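Local coordinates for protein glutathione S-transferase (PDB 6GZF) that probably acts as a xi-class glutathione transferase, in a group associated with glutathionyl-hydroquinone reductase chemistry, at residues V85-P90 with M290-E295; T246-D251 with L316-P321. All coordinates share one frame; numbering follows the deposited sequence.

Contact 1: residues V85-P90 with M290-E295; sequences VSVVDP and MDHITE
Pro90 meets the imidazole of His292 with the outer part of its ring. Its CG lies 3.4 Å from His292 ND1, and CD follows at 3.6 Å from the same nitrogen, the two rings being inclined to each other rather than stacked. Pro90 CB also reaches the backbone, 3.8 Å from His292 O, which brings the chain at Pro90 close to the helix backbone. On the strand, Val87 adds a looser contact, its CG1 standing 4.4 Å from His292 CE1. With CG anti to the carbonyl carbon (chi1 -77°), the imidazole swings from the helix towards Val87 and Pro90. A water completes this first shell: it donates to Val88 O at 3.0 Å and sits 2.7 Å from His292 ND1, so the histidine joins the two segments by a polar bridge as well as by packing. Replacing the imidazole of His292 by the methyl of an alanine would probably take one partner from this water and open a gap beside Pro90. One turn further along the helix, the extended side chain of Glu295 places OE1 4.0 Å from Pro90 CG. Its OE2 forms a salt bridge with Lys103, which also pairs with Asp89 OD1, and His296 ND1 is hydrogen-bonded to Pro90 O. Strand 84-87 is an edge strand of the sheet in the thioredoxin-like N-terminal domain, parallel to strand 56-60 after a beta-alpha-beta crossover through helix 65-77, while helix 290-299 belongs to the helical C-terminal domain. Trp97, predicted to bind glutathione, lies near Pro90, so this domain interface borders the presumed glutathione site. The carboxylates of Asp89 and Glu295, 4.9 Å apart between Asp89 OD1 and Glu295 OE2, would be expected to repel; the shared lysine probably offsets this, adding an ionic link to an interface otherwise made by van der Waals contact and a water bridge.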
ATOM      1  N   VAL A  85      21.296 -26.456   4.717  1.00 19.48           N
ATOM      2  CA  VAL A  85      20.346 -25.571   4.054  1.00 26.22           C
ATOM      3  C   VAL A  85      20.983 -24.752   2.927  1.00 24.50           C
ATOM      4  O   VAL A  85      22.116 -24.285   3.041  1.00 31.20           O
ATOM      5  CB  VAL A  85      19.683 -24.614   5.079  1.00 27.09           C
ATOM      6  CG1 VAL A  85      20.731 -23.768   5.793  1.00 27.47           C
ATOM      7  CG2 VAL A  85      18.638 -23.736   4.409  1.00 24.53           C
ATOM      8  N   SER A  86      20.247 -24.609   1.828  1.00 20.06           N
ATOM      9  CA  SER A  86      20.645 -23.730   0.736  1.00 20.46           C
ATOM     10  C   SER A  86      19.629 -22.601   0.585  1.00 25.13           C
ATOM     11  O   SER A  86      18.426 -22.820   0.719  1.00 21.28           O
ATOM     12  CB  SER A  86      20.771 -24.509  -0.575  1.00 21.47           C
ATOM     13  OG  SER A  86      21.860 -25.415  -0.530  1.00 31.64           O
ATOM     14  N   VAL A  87      20.116 -21.396   0.312  1.00 18.41           N
ATOM     15  CA  VAL A  87      19.240 -20.240   0.166  1.00 17.68           C
ATOM     16  C   VAL A  87      19.195 -19.752  -1.276  1.00 19.97           C
ATOM     17  O   VAL A  87      20.214 -19.351  -1.838  1.00 18.23           O
ATOM     18  CB  VAL A  87      19.681 -19.080   1.072  1.00 15.06           C
ATOM     19  CG1 VAL A  87      18.728 -17.909   0.921  1.00 14.32           C
ATOM     20  CG2 VAL A  87      19.743 -19.538   2.520  1.00 14.88           C
ATOM     21  N   VAL A  88      18.004 -19.782  -1.866  1.00 22.54           N
ATOM     22  CA  VAL A  88      17.826 -19.375  -3.254  1.00 21.54           C
ATOM     23  C   VAL A  88      17.747 -17.857  -3.393  1.00 15.67           C
ATOM     24  O   VAL A  88      17.534 -17.140  -2.415  1.00 15.56           O
ATOM     25  CB  VAL A  88      16.558 -20.001  -3.863  1.00 19.88           C
ATOM     26  CG1 VAL A  88      16.612 -21.517  -3.757  1.00 18.56           C
ATOM     27  CG2 VAL A  88      15.321 -19.469  -3.166  1.00 19.65           C
ATOM     28  N   ASP A  89      17.924 -17.382  -4.622  1.00 16.58           N
ATOM     29  CA  ASP A  89      17.851 -15.959  -4.941  1.00 18.92           C
ATOM     30  C   ASP A  89      16.454 -15.412  -4.644  1.00 25.28           C
ATOM     31  O   ASP A  89      15.462 -15.930  -5.157  1.00 20.14           O
ATOM     32  CB  ASP A  89      18.219 -15.741  -6.415  1.00 21.71           C
ATOM     33  CG  ASP A  89      18.500 -14.285  -6.759  1.00 24.74           C
ATOM     34  OD1 ASP A  89      18.092 -13.381  -6.002  1.00 29.03           O
ATOM     35  OD2 ASP A  89      19.132 -14.043  -7.808  1.00 16.51           O
ATOM     36  N   PRO A  90      16.373 -14.367  -3.802  1.00 21.70           N
ATOM     37  CA  PRO A  90      15.101 -13.697  -3.511  1.00 20.93           C
ATOM     38  C   PRO A  90      14.442 -13.128  -4.765  1.00 22.62           C
ATOM     39  O   PRO A  90      13.216 -13.024  -4.814  1.00 23.09           O
ATOM     40  CB  PRO A  90      15.503 -12.576  -2.542  1.00 19.10           C
ATOM     41  CG  PRO A  90      16.979 -12.416  -2.720  1.00 27.80           C
ATOM     42  CD  PRO A  90      17.478 -13.790  -3.021  1.00 23.95           C
ATOM     43  N   MET A 290      14.903  -9.248   6.168  1.00 25.38           N
ATOM     44  CA  MET A 290      13.957  -8.285   5.614  1.00 24.17           C
ATOM     45  C   MET A 290      14.377  -7.803   4.230  1.00 24.58           C
ATOM     46  O   MET A 290      13.531  -7.530   3.377  1.00 27.38           O
ATOM     47  CB  MET A 290      13.802  -7.091   6.557  1.00 19.89           C
ATOM     48  CG  MET A 290      12.586  -6.230   6.264  1.00 24.30           C
ATOM     49  SD  MET A 290      11.046  -7.135   6.508  1.00 22.32           S
ATOM     50  CE  MET A 290      11.008  -7.262   8.294  1.00 17.22           C
ATOM     51  N   ASP A 291      15.685  -7.701   4.013  1.00 22.08           N
ATOM     52  CA  ASP A 291      16.218  -7.282   2.722  1.00 25.47           C
ATOM     53  C   ASP A 291      15.783  -8.249   1.624  1.00 28.80           C
ATOM     54  O   ASP A 291      15.476  -7.836   0.506  1.00 24.25           O
ATOM     55  CB  ASP A 291      17.743  -7.187   2.774  1.00 35.72           C
ATOM     56  CG  ASP A 291      18.326  -6.509   1.550  1.00 39.23           C
ATOM     57  OD1 ASP A 291      17.719  -5.529   1.066  1.00 35.33           O
ATOM     58  OD2 ASP A 291      19.392  -6.953   1.072  1.00 51.79           O
ATOM     59  N   HIS A 292      15.758  -9.537   1.955  1.00 25.42           N
ATOM     60  CA  HIS A 292      15.266 -10.558   1.037  1.00 21.52           C
ATOM     61  C   HIS A 292      13.761 -10.428   0.834  1.00 23.93           C
ATOM     62  O   HIS A 292      13.256 -10.590  -0.277  1.00 17.70           O
ATOM     63  CB  HIS A 292      15.601 -11.959   1.557  1.00 17.47           C
ATOM     64  CG  HIS A 292      17.030 -12.358   1.353  1.00 30.94           C
ATOM     65  ND1 HIS A 292      17.402 -13.379   0.505  1.00 29.68           N
ATOM     66  CD2 HIS A 292      18.177 -11.878   1.889  1.00 29.02           C
ATOM     67  CE1 HIS A 292      18.717 -13.510   0.526  1.00 26.60           C
ATOM     68  NE2 HIS A 292      19.212 -12.611   1.357  1.00 22.60           N
ATOM     69  N   ILE A 293      13.051 -10.131   1.919  1.00 23.52           N
ATOM     70  CA  ILE A 293      11.595 -10.051   1.896  1.00 26.84           C
ATOM     71  C   ILE A 293      11.106  -8.896   1.028  1.00 29.63           C
ATOM     72  O   ILE A 293      10.265  -9.084   0.148  1.00 31.40           O
ATOM     73  CB  ILE A 293      11.023  -9.893   3.319  1.00 27.20           C
ATOM     74  CG1 ILE A 293      11.270 -11.163   4.135  1.00 22.15           C
ATOM     75  CG2 ILE A 293       9.536  -9.591   3.267  1.00 19.63           C
ATOM     76  CD1 ILE A 293      10.868 -11.043   5.591  1.00 18.21           C
ATOM     77  N   THR A 294      11.638  -7.703   1.275  1.00 23.04           N
ATOM     78  CA  THR A 294      11.217  -6.512   0.545  1.00 22.58           C
ATOM     79  C   THR A 294      11.618  -6.570  -0.927  1.00 23.94           C
ATOM     80  O   THR A 294      10.881  -6.106  -1.796  1.00 29.52           O
ATOM     81  CB  THR A 294      11.800  -5.231   1.170  1.00 30.66           C
ATOM     82  OG1 THR A 294      13.226  -5.344   1.261  1.00 25.80           O
ATOM     83  CG2 THR A 294      11.225  -5.006   2.558  1.00 29.22           C
ATOM     84  N   GLU A 295      12.785  -7.141  -1.205  1.00 23.11           N
ATOM     85  CA  GLU A 295      13.274  -7.223  -2.577  1.00 23.84           C
ATOM     86  C   GLU A 295      12.417  -8.164  -3.414  1.00 20.41           C
ATOM     87  O   GLU A 295      12.128  -7.888  -4.579  1.00 20.10           O
ATOM     88  CB  GLU A 295      14.734  -7.685  -2.610  1.00 18.53           C
ATOM     89  CG  GLU A 295      15.332  -7.706  -4.012  1.00 16.56           C
ATOM     90  CD  GLU A 295      16.726  -8.298  -4.056  1.00 26.01           C
ATOM     91  OE1 GLU A 295      17.340  -8.454  -2.980  1.00 32.50           O
ATOM     92  OE2 GLU A 295      17.204  -8.604  -5.169  1.00 25.07           O
TER
HETATM   93  O   HOH W   1      16.310 -15.818  -0.032  1.00 24.03           O

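Contact 2: residues T246-D251 with L316-P321; sequences TLVRFD and LDFEAP
Leu316 brings its CD1 methyl to the base of Asp251, 3.9 Å from Asp251 CB, so the methyl meets the methylene rather than the carboxylate. Leu316 reaches it because CG stands anti to its carbonyl carbon (chi1 -76°) and the chain then runs on extended to CD1. In a second, separate apolar touch between the bend at 246-251 and the loop at 316-321, Phe318 brings the far end of its ring to a valine methyl, with CZ 4.4 Å from Val248 CG2 in an oblique approach. The two loop residues also pack on one another, since Leu316 CB sits 4.1 Å above the plane of the Phe318 ring, displaced toward its rim. Tyr279 stacks on the same phenylalanine, and Leu275 and Met290 touch it as well.

In the fold, residues 246-251 form the joint between helix 238-247 and the short helix 250-254 of the helical GST C-terminal domain, while 316-321 belongs to the tail that follows helix 290-299 and folds back over this joint.

Hydrogen bonds act within each segment and outward, none passing between the two. At the joint, Arg249 N donates to Thr246 O and Phe250 N to Leu247 O, each 3.1 Å long and both spanning three residues. The tail makes a type I beta turn from Asp317 to Ala320, closed by Ala320 N to Asp317 O at 3.1 Å. Gln280 NE2 is hydrogen-bonded to both Phe318 O and Ala320 O. The carboxylate of Asp251 is turned to a different loop, where OD1 accepts from Ile265 N and OD2 from Arg266 N, which satisfies the buried carboxylate.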
ATOM      1  N   THR A 246       3.766 -14.689   8.940  1.00 19.98           N
ATOM      2  CA  THR A 246       2.846 -13.797   8.246  1.00 16.91           C
ATOM      3  C   THR A 246       2.938 -12.392   8.830  1.00 19.41           C
ATOM      4  O   THR A 246       3.119 -11.416   8.102  1.00 18.00           O
ATOM      5  CB  THR A 246       1.390 -14.291   8.337  1.00 16.84           C
ATOM      6  OG1 THR A 246       1.274 -15.572   7.704  1.00 14.48           O
ATOM      7  CG2 THR A 246       0.450 -13.308   7.656  1.00 14.84           C
ATOM      8  N   LEU A 247       2.817 -12.306  10.152  1.00 18.37           N
ATOM      9  CA  LEU A 247       2.859 -11.034  10.867  1.00 18.61           C
ATOM     10  C   LEU A 247       4.148 -10.258  10.615  1.00 22.73           C
ATOM     11  O   LEU A 247       4.125  -9.036  10.469  1.00 28.29           O
ATOM     12  CB  LEU A 247       2.692 -11.267  12.370  1.00 14.95           C
ATOM     13  CG  LEU A 247       1.303 -11.043  12.971  1.00 19.77           C
ATOM     14  CD1 LEU A 247       0.261 -11.901  12.275  1.00 18.96           C
ATOM     15  CD2 LEU A 247       1.323 -11.325  14.466  1.00 24.33           C
ATOM     16  N   VAL A 248       5.267 -10.975  10.559  1.00 19.58           N
ATOM     17  CA  VAL A 248       6.577 -10.351  10.405  1.00 20.17           C
ATOM     18  C   VAL A 248       6.715  -9.666   9.042  1.00 19.67           C
ATOM     19  O   VAL A 248       7.564  -8.795   8.858  1.00 23.96           O
ATOM     20  CB  VAL A 248       7.716 -11.388  10.589  1.00 17.37           C
ATOM     21  CG1 VAL A 248       7.835 -12.282   9.364  1.00 15.55           C
ATOM     22  CG2 VAL A 248       9.039 -10.694  10.881  1.00 17.92           C
ATOM     23  N   ARG A 249       5.863 -10.049   8.098  1.00 17.68           N
ATOM     24  CA  ARG A 249       5.919  -9.503   6.746  1.00 21.37           C
ATOM     25  C   ARG A 249       4.761  -8.555   6.449  1.00 17.81           C
ATOM     26  O   ARG A 249       4.658  -8.019   5.347  1.00 25.06           O
ATOM     27  CB  ARG A 249       5.922 -10.636   5.718  1.00 17.23           C
ATOM     28  CG  ARG A 249       7.179 -11.481   5.723  1.00 19.93           C
ATOM     29  CD  ARG A 249       7.045 -12.669   4.786  1.00 18.37           C
ATOM     30  NE  ARG A 249       8.334 -13.303   4.528  1.00 18.03           N
ATOM     31  CZ  ARG A 249       8.909 -14.186   5.338  1.00 23.64           C
ATOM     32  NH1 ARG A 249       8.312 -14.541   6.468  1.00 23.16           N
ATOM     33  NH2 ARG A 249      10.084 -14.710   5.022  1.00 26.69           N
ATOM     34  N   PHE A 250       3.898  -8.347   7.437  1.00 17.18           N
ATOM     35  CA  PHE A 250       2.647  -7.630   7.213  1.00 26.26           C
ATOM     36  C   PHE A 250       2.841  -6.132   6.976  1.00 23.53           C
ATOM     37  O   PHE A 250       2.352  -5.590   5.986  1.00 23.50           O
ATOM     38  CB  PHE A 250       1.701  -7.845   8.396  1.00 26.61           C
ATOM     39  CG  PHE A 250       0.253  -7.583   8.076  1.00 22.06           C
ATOM     40  CD1 PHE A 250      -0.240  -6.291   8.021  1.00 23.20           C
ATOM     41  CD2 PHE A 250      -0.614  -8.634   7.834  1.00 22.03           C
ATOM     42  CE1 PHE A 250      -1.569  -6.053   7.727  1.00 25.85           C
ATOM     43  CE2 PHE A 250      -1.944  -8.402   7.540  1.00 23.67           C
ATOM     44  CZ  PHE A 250      -2.421  -7.110   7.486  1.00 25.70           C
ATOM     45  N   ASP A 251       3.549  -5.468   7.884  1.00 22.95           N
ATOM     46  CA  ASP A 251       3.648  -4.011   7.853  1.00 25.09           C
ATOM     47  C   ASP A 251       4.660  -3.486   6.837  1.00 23.55           C
ATOM     48  O   ASP A 251       4.620  -2.313   6.470  1.00 23.17           O
ATOM     49  CB  ASP A 251       3.994  -3.482   9.246  1.00 28.64           C
ATOM     50  CG  ASP A 251       2.844  -3.629  10.223  1.00 25.84           C
ATOM     51  OD1 ASP A 251       1.871  -4.338   9.888  1.00 26.23           O
ATOM     52  OD2 ASP A 251       2.909  -3.037  11.321  1.00 24.90           O
ATOM     53  N   LEU A 316      10.290  -0.052  12.080  1.00 32.73           N
ATOM     54  CA  LEU A 316       9.802  -0.980  13.092  1.00 32.17           C
ATOM     55  C   LEU A 316      10.880  -1.378  14.092  1.00 29.21           C
ATOM     56  O   LEU A 316      11.887  -1.987  13.729  1.00 32.76           O
ATOM     57  CB  LEU A 316       9.231  -2.233  12.426  1.00 28.99           C
ATOM     58  CG  LEU A 316       7.853  -2.075  11.781  1.00 20.63           C
ATOM     59  CD1 LEU A 316       7.443  -3.356  11.073  1.00 21.15           C
ATOM     60  CD2 LEU A 316       6.820  -1.682  12.824  1.00 23.17           C
ATOM     61  N   ASP A 317      10.657  -1.036  15.357  1.00 28.49           N
ATOM     62  CA  ASP A 317      11.571  -1.419  16.421  1.00 27.29           C
ATOM     63  C   ASP A 317      11.171  -2.772  16.996  1.00 29.46           C
ATOM     64  O   ASP A 317      10.494  -2.844  18.022  1.00 27.87           O
ATOM     65  CB  ASP A 317      11.596  -0.357  17.522  1.00 29.81           C
ATOM     66  CG  ASP A 317      12.788  -0.502  18.449  1.00 42.04           C
ATOM     67  OD1 ASP A 317      13.777  -1.154  18.052  1.00 35.86           O
ATOM     68  OD2 ASP A 317      12.737   0.039  19.573  1.00 50.39           O
ATOM     69  N   PHE A 318      11.581  -3.841  16.321  1.00 31.74           N
ATOM     70  CA  PHE A 318      11.307  -5.195  16.785  1.00 31.65           C
ATOM     71  C   PHE A 318      11.964  -5.449  18.136  1.00 37.73           C
ATOM     72  O   PHE A 318      11.476  -6.247  18.938  1.00 36.97           O
ATOM     73  CB  PHE A 318      11.801  -6.227  15.768  1.00 29.34           C
ATOM     74  CG  PHE A 318      10.961  -6.314  14.526  1.00 30.34           C
ATOM     75  CD1 PHE A 318       9.658  -6.781  14.585  1.00 34.03           C
ATOM     76  CD2 PHE A 318      11.479  -5.943  13.296  1.00 26.65           C
ATOM     77  CE1 PHE A 318       8.886  -6.870  13.441  1.00 27.61           C
ATOM     78  CE2 PHE A 318      10.712  -6.028  12.148  1.00 26.68           C
ATOM     79  CZ  PHE A 318       9.414  -6.492  12.221  1.00 26.24           C
ATOM     80  N   GLU A 319      13.076  -4.763  18.379  1.00 37.94           N
ATOM     81  CA  GLU A 319      13.848  -4.958  19.600  1.00 39.23           C
ATOM     82  C   GLU A 319      13.315  -4.117  20.758  1.00 38.99           C
ATOM     83  O   GLU A 319      13.944  -4.036  21.814  1.00 37.29           O
ATOM     84  CB  GLU A 319      15.322  -4.630  19.350  1.00 35.21           C
ATOM     85  CG  GLU A 319      15.925  -5.347  18.148  1.00 29.25           C
ATOM     86  CD  GLU A 319      16.374  -6.764  18.463  1.00 45.36           C
ATOM     87  OE1 GLU A 319      15.941  -7.323  19.493  1.00 37.57           O
ATOM     88  OE2 GLU A 319      17.166  -7.321  17.673  1.00 52.16           O
ATOM     89  N   ALA A 320      12.159  -3.491  20.556  1.00 30.26           N
ATOM     90  CA  ALA A 320      11.523  -2.710  21.612  1.00 30.24           C
ATOM     91  C   ALA A 320      10.973  -3.631  22.697  1.00 31.27           C
ATOM     92  O   ALA A 320      10.376  -4.664  22.392  1.00 35.78           O
ATOM     93  CB  ALA A 320      10.417  -1.835  21.042  1.00 27.78           C
ATOM     94  N   PRO A 321      11.182  -3.259  23.968  1.00 32.07           N
ATOM     95  CA  PRO A 321      10.777  -4.061  25.128  1.00 25.36           C
ATOM     96  C   PRO A 321       9.282  -4.371  25.177  1.00 32.14           C
ATOM     97  O   PRO A 321       8.460  -3.569  24.732  1.00 33.93           O
ATOM     98  CB  PRO A 321      11.175  -3.180  26.317  1.00 24.34           C
ATOM     99  CG  PRO A 321      12.280  -2.333  25.799  1.00 29.44           C
ATOM    100  CD  PRO A 321      11.920  -2.049  24.370  1.00 37.32           C
TER

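Contact 1 is the more deeply buried of the two and joins the thioredoxin-like and helical domains, whereas contact 2 lies nearer the surface and packs the C-terminal tail against the helical domain. Their centres are 18 Å apart, and helix 290-299, one side of contact 1, also reaches contact 2: Ile293 CD1 approaches Arg249 NE at 3.6 Å, and Met290 CE comes within 4.1 Å of Phe318 CE2. The same helix therefore turns His292 and Glu295 to the thioredoxin-like domain and other residues to contact 2. Water and a shared lysine supplement packing at the domain boundary; at the tail, the direct meeting is by hydrocarbon groups, and polar groups find partners elsewhere.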